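Local coordinates for protein fusolin (Unidentified entomopoxvirus, PDB 4OW5) that probably binds chitin through a lytic polysaccharide monooxygenase-like domain, enhances the virulence of entomopoxviruses, and crystallizes in vivo into viral spindles, at residues A71-N76 with N81-N86; N159-Q164 with Q206-L211. One frame throughout, in Å; residues are numbered along the deposited sequence.

Contact 1. Residues A71-N76 with N81-N86; sequences ALAGPN and NHIRNN
Ala-73, the first residue past the end of strand 70-72, meets the helix at two points, one polar and one apolar. Its methyl CB lies 3.6 Å from CD1 of Ile-83, the terminal methyl of that side chain, which alone does the touching. The carbonyl of Ala-73 accepts a hydrogen bond from the imidazole of His-82, with NE2 2.7 Å from O. NE2 lies in the carbonyl plane, on a lone pair of the oxygen, and the oxygen sits at the ring edge, close to the imidazole plane, with an N-H...O angle of 150°. His-82 reaches it because CG is anti to its own backbone N (chi1 170°), which carries the ring off the helix toward the loop. Farther on, the chain bends back past the ring, and the carbonyl O of Asn-76 comes to 3.5 Å from CD2 of His-82, approaching the ring obliquely. The same ring carbon has the side chain of Asn-76 nearby, with CB at 4.4 Å. The helix 80-87 thus packs against the exit of strand 70-72, which pairs antiparallel with strand 223-234; Ile-83 also touches Tyr-226 of that strand, and Ala-73 and His-82 both touch Val-87 near the helix end.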
loop_
_atom_site.group_PDB
_atom_site.type_symbol
_atom_site.label_atom_id
_atom_site.label_comp_id
_atom_site.label_asym_id
_atom_site.label_seq_id
_atom_site.Cartn_x
_atom_site.Cartn_y
_atom_site.Cartn_z
ATOM N N ALA A 71 24.006 -5.899 -21.311
ATOM C CA ALA A 71 25.396 -5.843 -20.863
ATOM C C ALA A 71 26.120 -7.092 -21.343
ATOM O O ALA A 71 25.532 -8.181 -21.405
ATOM C CB ALA A 71 25.468 -5.736 -19.354
ATOM N N LEU A 72 27.382 -6.936 -21.703
ATOM C CA LEU A 72 28.194 -8.043 -22.231
ATOM C C LEU A 72 29.015 -8.620 -21.111
ATOM O O LEU A 72 29.848 -7.926 -20.546
ATOM C CB LEU A 72 29.108 -7.554 -23.377
ATOM C CG LEU A 72 28.396 -6.809 -24.502
ATOM C CD1 LEU A 72 29.395 -6.316 -25.534
ATOM C CD2 LEU A 72 27.304 -7.667 -25.140
ATOM N N ALA A 73 28.791 -9.888 -20.795
ATOM C CA ALA A 73 29.523 -10.571 -19.750
ATOM C C ALA A 73 30.774 -11.255 -20.269
ATOM O O ALA A 73 31.627 -11.616 -19.461
ATOM C CB ALA A 73 28.630 -11.592 -19.081
ATOM N N GLY A 74 30.879 -11.462 -21.581
ATOM C CA GLY A 74 31.996 -12.213 -22.144
ATOM C C GLY A 74 31.797 -13.702 -21.923
ATOM O O GLY A 74 30.699 -14.131 -21.543
ATOM N N PRO A 75 32.850 -14.527 -22.086
ATOM C CA PRO A 75 32.664 -15.979 -21.954
ATOM C C PRO A 75 32.340 -16.493 -20.551
ATOM O O PRO A 75 31.762 -17.568 -20.444
ATOM C CB PRO A 75 33.981 -16.570 -22.465
ATOM C CG PRO A 75 34.943 -15.483 -22.484
ATOM C CD PRO A 75 34.207 -14.183 -22.558
ATOM N N ASN A 76 32.635 -15.736 -19.483
ATOM C CA ASN A 76 32.364 -16.214 -18.124
ATOM C C ASN A 76 31.022 -15.698 -17.592
ATOM O O ASN A 76 30.944 -15.269 -16.442
ATOM C CB ASN A 76 33.529 -15.817 -17.181
ATOM C CG ASN A 76 34.871 -16.252 -17.712
ATOM O OD1 ASN A 76 35.728 -15.430 -18.046
ATOM N ND2 ASN A 76 35.064 -17.557 -17.853
ATOM N N ASN A 81 29.779 -13.934 -9.482
ATOM C CA ASN A 81 30.570 -12.836 -8.941
ATOM C C ASN A 81 31.059 -11.884 -10.034
ATOM O O ASN A 81 31.151 -10.671 -9.797
ATOM C CB ASN A 81 31.739 -13.363 -8.106
ATOM C CG ASN A 81 31.264 -14.065 -6.853
ATOM O OD1 ASN A 81 31.377 -15.284 -6.716
ATOM N ND2 ASN A 81 30.670 -13.319 -5.932
ATOM N N HIS A 82 31.298 -12.393 -11.243
ATOM C CA HIS A 82 31.681 -11.570 -12.374
ATOM C C HIS A 82 30.465 -10.716 -12.800
ATOM O O HIS A 82 30.613 -9.528 -13.048
ATOM C CB HIS A 82 32.195 -12.469 -13.540
ATOM C CG HIS A 82 32.394 -11.748 -14.832
ATOM N ND1 HIS A 82 33.296 -10.730 -14.943
ATOM C CD2 HIS A 82 31.778 -11.928 -16.032
ATOM C CE1 HIS A 82 33.222 -10.315 -16.210
ATOM N NE2 HIS A 82 32.325 -11.022 -16.900
ATOM N N ILE A 83 29.262 -11.308 -12.833
ATOM C CA ILE A 83 28.045 -10.578 -13.217
ATOM C C ILE A 83 27.768 -9.443 -12.215
ATOM O O ILE A 83 27.581 -8.280 -12.616
ATOM C CB ILE A 83 26.797 -11.510 -13.330
ATOM C CG1 ILE A 83 26.987 -12.618 -14.393
ATOM C CG2 ILE A 83 25.522 -10.680 -13.637
ATOM C CD1 ILE A 83 27.354 -12.126 -15.782
ATOM N N ARG A 84 27.767 -9.782 -10.913
ATOM C CA ARG A 84 27.402 -8.829 -9.865
ATOM C C ARG A 84 28.464 -7.768 -9.569
ATOM O O ARG A 84 28.093 -6.743 -9.038
ATOM C CB ARG A 84 27.020 -9.548 -8.579
ATOM C CG ARG A 84 25.839 -10.465 -8.769
ATOM C CD ARG A 84 25.372 -11.079 -7.467
ATOM N NE ARG A 84 24.172 -11.875 -7.723
ATOM C CZ ARG A 84 23.233 -12.178 -6.832
ATOM N NH1 ARG A 84 23.334 -11.757 -5.578
ATOM N NH2 ARG A 84 22.184 -12.910 -7.188
ATOM N N ASN A 85 29.740 -7.997 -9.881
ATOM C CA ASN A 85 30.816 -7.027 -9.628
ATOM C C ASN A 85 31.338 -6.318 -10.858
ATOM O O ASN A 85 31.878 -5.222 -10.714
ATOM C CB ASN A 85 31.999 -7.732 -8.959
ATOM C CG ASN A 85 31.623 -8.342 -7.626
ATOM O OD1 ASN A 85 30.923 -7.726 -6.823
ATOM N ND2 ASN A 85 32.128 -9.518 -7.316
ATOM N N ASN A 86 31.254 -6.932 -12.043
ATOM C CA ASN A 86 31.838 -6.354 -13.264
ATOM C C ASN A 86 30.856 -6.042 -14.385
ATOM O O ASN A 86 31.122 -5.143 -15.177
ATOM C CB ASN A 86 32.879 -7.340 -13.837
ATOM C CG ASN A 86 33.991 -7.707 -12.889
ATOM O OD1 ASN A 86 34.481 -6.866 -12.128
ATOM N ND2 ASN A 86 34.420 -8.968 -12.905
#

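Contact 2. Residues N159-Q164 with Q206-L211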
loop_
_atom_site.group_PDB
_atom_site.type_symbol
_atom_site.label_atom_id
_atom_site.label_comp_id
_atom_site.label_asym_id
_atom_site.label_seq_id
_atom_site.Cartn_x
_atom_site.Cartn_y
_atom_site.Cartn_z
ATOM N N ASN A 159 11.941 -0.501 -0.821
ATOM C CA ASN A 159 11.009 0.620 -0.908
ATOM C C ASN A 159 11.260 1.319 -2.250
ATOM O O ASN A 159 12.263 2.010 -2.398
ATOM C CB ASN A 159 11.223 1.536 0.298
ATOM C CG ASN A 159 10.323 2.727 0.359
ATOM O OD1 ASN A 159 9.800 3.189 -0.652
ATOM N ND2 ASN A 159 10.245 3.344 1.509
ATOM N N VAL A 160 10.358 1.126 -3.221
ATOM C CA VAL A 160 10.509 1.670 -4.573
ATOM C C VAL A 160 10.600 3.202 -4.553
ATOM O O VAL A 160 11.296 3.783 -5.396
ATOM C CB VAL A 160 9.370 1.193 -5.516
ATOM C CG1 VAL A 160 8.047 1.881 -5.201
ATOM C CG2 VAL A 160 9.756 1.381 -6.977
ATOM N N TYR A 161 9.932 3.848 -3.586
ATOM C CA TYR A 161 9.899 5.309 -3.506
ATOM C C TYR A 161 11.254 5.922 -3.197
ATOM O O TYR A 161 11.449 7.093 -3.499
ATOM C CB TYR A 161 8.886 5.772 -2.440
ATOM C CG TYR A 161 7.468 5.370 -2.742
ATOM C CD1 TYR A 161 6.689 6.103 -3.627
ATOM C CD2 TYR A 161 6.904 4.244 -2.153
ATOM C CE1 TYR A 161 5.396 5.702 -3.956
ATOM C CE2 TYR A 161 5.636 3.806 -2.506
ATOM C CZ TYR A 161 4.889 4.528 -3.428
ATOM O OH TYR A 161 3.590 4.187 -3.706
ATOM N N THR A 162 12.139 5.186 -2.519
ATOM C CA THR A 162 13.416 5.759 -2.079
ATOM C C THR A 162 14.673 4.986 -2.458
ATOM O O THR A 162 15.763 5.550 -2.330
ATOM C CB THR A 162 13.385 5.890 -0.543
ATOM O OG1 THR A 162 13.367 4.579 0.042
ATOM C CG2 THR A 162 12.187 6.672 -0.050
ATOM N N ASP A 163 14.570 3.730 -2.891
ATOM C CA ASP A 163 15.752 2.909 -3.101
ATOM C C ASP A 163 16.085 2.627 -4.536
ATOM O O ASP A 163 15.184 2.359 -5.329
ATOM C CB ASP A 163 15.539 1.526 -2.491
ATOM C CG ASP A 163 15.177 1.472 -1.035
ATOM O OD1 ASP A 163 15.590 2.400 -0.280
ATOM O OD2 ASP A 163 14.682 0.410 -0.600
ATOM N N GLN A 164 17.381 2.465 -4.802
ATOM C CA GLN A 164 17.861 1.908 -6.056
ATOM C C GLN A 164 17.789 0.421 -5.844
ATOM O O GLN A 164 17.970 -0.018 -4.716
ATOM C CB GLN A 164 19.292 2.324 -6.416
ATOM C CG GLN A 164 19.421 3.525 -7.325
ATOM C CD GLN A 164 19.067 4.769 -6.599
ATOM O OE1 GLN A 164 19.722 5.130 -5.599
ATOM N NE2 GLN A 164 18.029 5.450 -7.054
ATOM N N GLN A 206 3.345 -7.293 0.683
ATOM C CA GLN A 206 2.351 -6.334 1.148
ATOM C C GLN A 206 2.669 -4.932 0.643
ATOM O O GLN A 206 1.959 -4.016 0.974
ATOM C CB GLN A 206 2.315 -6.367 2.695
ATOM C CG GLN A 206 2.133 -7.788 3.265
ATOM C CD GLN A 206 0.949 -8.528 2.667
ATOM O OE1 GLN A 206 -0.139 -7.970 2.510
ATOM N NE2 GLN A 206 1.103 -9.818 2.379
ATOM N N THR A 207 3.721 -4.759 -0.146
ATOM C CA THR A 207 4.155 -3.476 -0.691
ATOM C C THR A 207 4.484 -3.618 -2.168
ATOM O O THR A 207 4.697 -4.732 -2.665
ATOM C CB THR A 207 5.412 -3.026 0.066
ATOM O OG1 THR A 207 6.372 -4.078 -0.033
ATOM C CG2 THR A 207 5.148 -2.714 1.522
ATOM N N GLN A 208 4.620 -2.487 -2.835
ATOM C CA GLN A 208 5.018 -2.469 -4.225
ATOM C C GLN A 208 6.447 -3.013 -4.315
ATOM O O GLN A 208 7.279 -2.706 -3.466
ATOM C CB GLN A 208 4.898 -1.065 -4.802
ATOM C CG GLN A 208 5.325 -1.015 -6.226
ATOM C CD GLN A 208 4.952 0.239 -6.940
ATOM O OE1 GLN A 208 4.023 0.967 -6.566
ATOM N NE2 GLN A 208 5.697 0.541 -7.963
ATOM N N PHE A 209 6.681 -3.916 -5.257
ATOM C CA PHE A 209 7.960 -4.589 -5.397
ATOM C C PHE A 209 8.428 -4.592 -6.837
ATOM O O PHE A 209 7.727 -4.138 -7.743
ATOM C CB PHE A 209 7.849 -6.027 -4.849
ATOM C CG PHE A 209 6.870 -6.924 -5.549
ATOM C CD1 PHE A 209 5.523 -6.894 -5.223
ATOM C CD2 PHE A 209 7.293 -7.812 -6.523
ATOM C CE1 PHE A 209 4.633 -7.783 -5.812
ATOM C CE2 PHE A 209 6.394 -8.646 -7.170
ATOM C CZ PHE A 209 5.075 -8.662 -6.783
ATOM N N VAL A 210 9.634 -5.094 -7.033
ATOM C CA VAL A 210 10.284 -5.183 -8.324
ATOM C C VAL A 210 10.624 -6.632 -8.596
ATOM O O VAL A 210 11.069 -7.370 -7.700
ATOM C CB VAL A 210 11.560 -4.249 -8.414
ATOM C CG1 VAL A 210 12.478 -4.625 -9.591
ATOM C CG2 VAL A 210 11.164 -2.797 -8.494
ATOM N N LEU A 211 10.368 -7.041 -9.836
ATOM C CA LEU A 211 10.795 -8.320 -10.395
ATOM C C LEU A 211 11.928 -7.979 -11.348
ATOM O O LEU A 211 11.814 -6.992 -12.077
ATOM C CB LEU A 211 9.650 -9.068 -11.103
ATOM C CG LEU A 211 8.533 -9.533 -10.158
ATOM C CD1 LEU A 211 7.353 -10.062 -10.884
ATOM C CD2 LEU A 211 9.031 -10.568 -9.192
HETATM O O HOH W 1 7.965 -0.239 -2.339
HETATM O O HOH W 2 2.991 1.679 -3.879
#
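Val-160 and Gln-208 make the direct packing here: methyl CG1 of Val-160 lies 3.9 Å from both CD and NE2 of the Gln-208 amide, the two side chains crossing at a slant. A fully stretched side chain, with chi1 at 179°, carries the Gln-208 amide out to that methyl. The same methyl also rests over one face of the Tyr-161 ring, offset toward the rim. No hydrogen bond passes directly between the segments; two waters do that work. One accepts from Val-160 N at 2.9 Å and donates to Gln-208 O at 2.8 Å. The other donates to Gln-208 OE1 at 3.0 Å and lies 2.6 Å from Tyr-161 OH, while NE2 of Gln-208 bonds to the carbonyl of Trp-117, so both ends of the amide are engaged. Within the 159-164 turn, Asn-159 O accepts from the backbone N of Thr-162 and of Asp-163, and Asp-163 OD2 takes the N-H of Asn-159 from above the carboxylate plane. Tyr-161 also stacks on His-235 of the second subunit. This is a water-bridged junction between the loop joining strands 147-154 and 170-176 and the residue leading into strand 209-217, in the fibronectin type III-like beta-sandwich of the monooxygenase domain.

In the fold
Contact 1 comes first along the chain and contact 2 follows, both within the monooxygenase-like domain. Their centres are about 25 Å apart and their nearest atoms about 12 Å, so they do not touch. What joins them is one mixed sheet: strand 70-72 of contact 1 and strand 209-217 of contact 2 both pair antiparallel with strand 223-234. Contact 1 packs helix 80-87 against the end of strand 70-72, whereas contact 2 holds a loop against the residue leading into strand 209-217, close to the second subunit. Both lie away from the metal-binding histidines, and each ties non-strand chain to the same sheet.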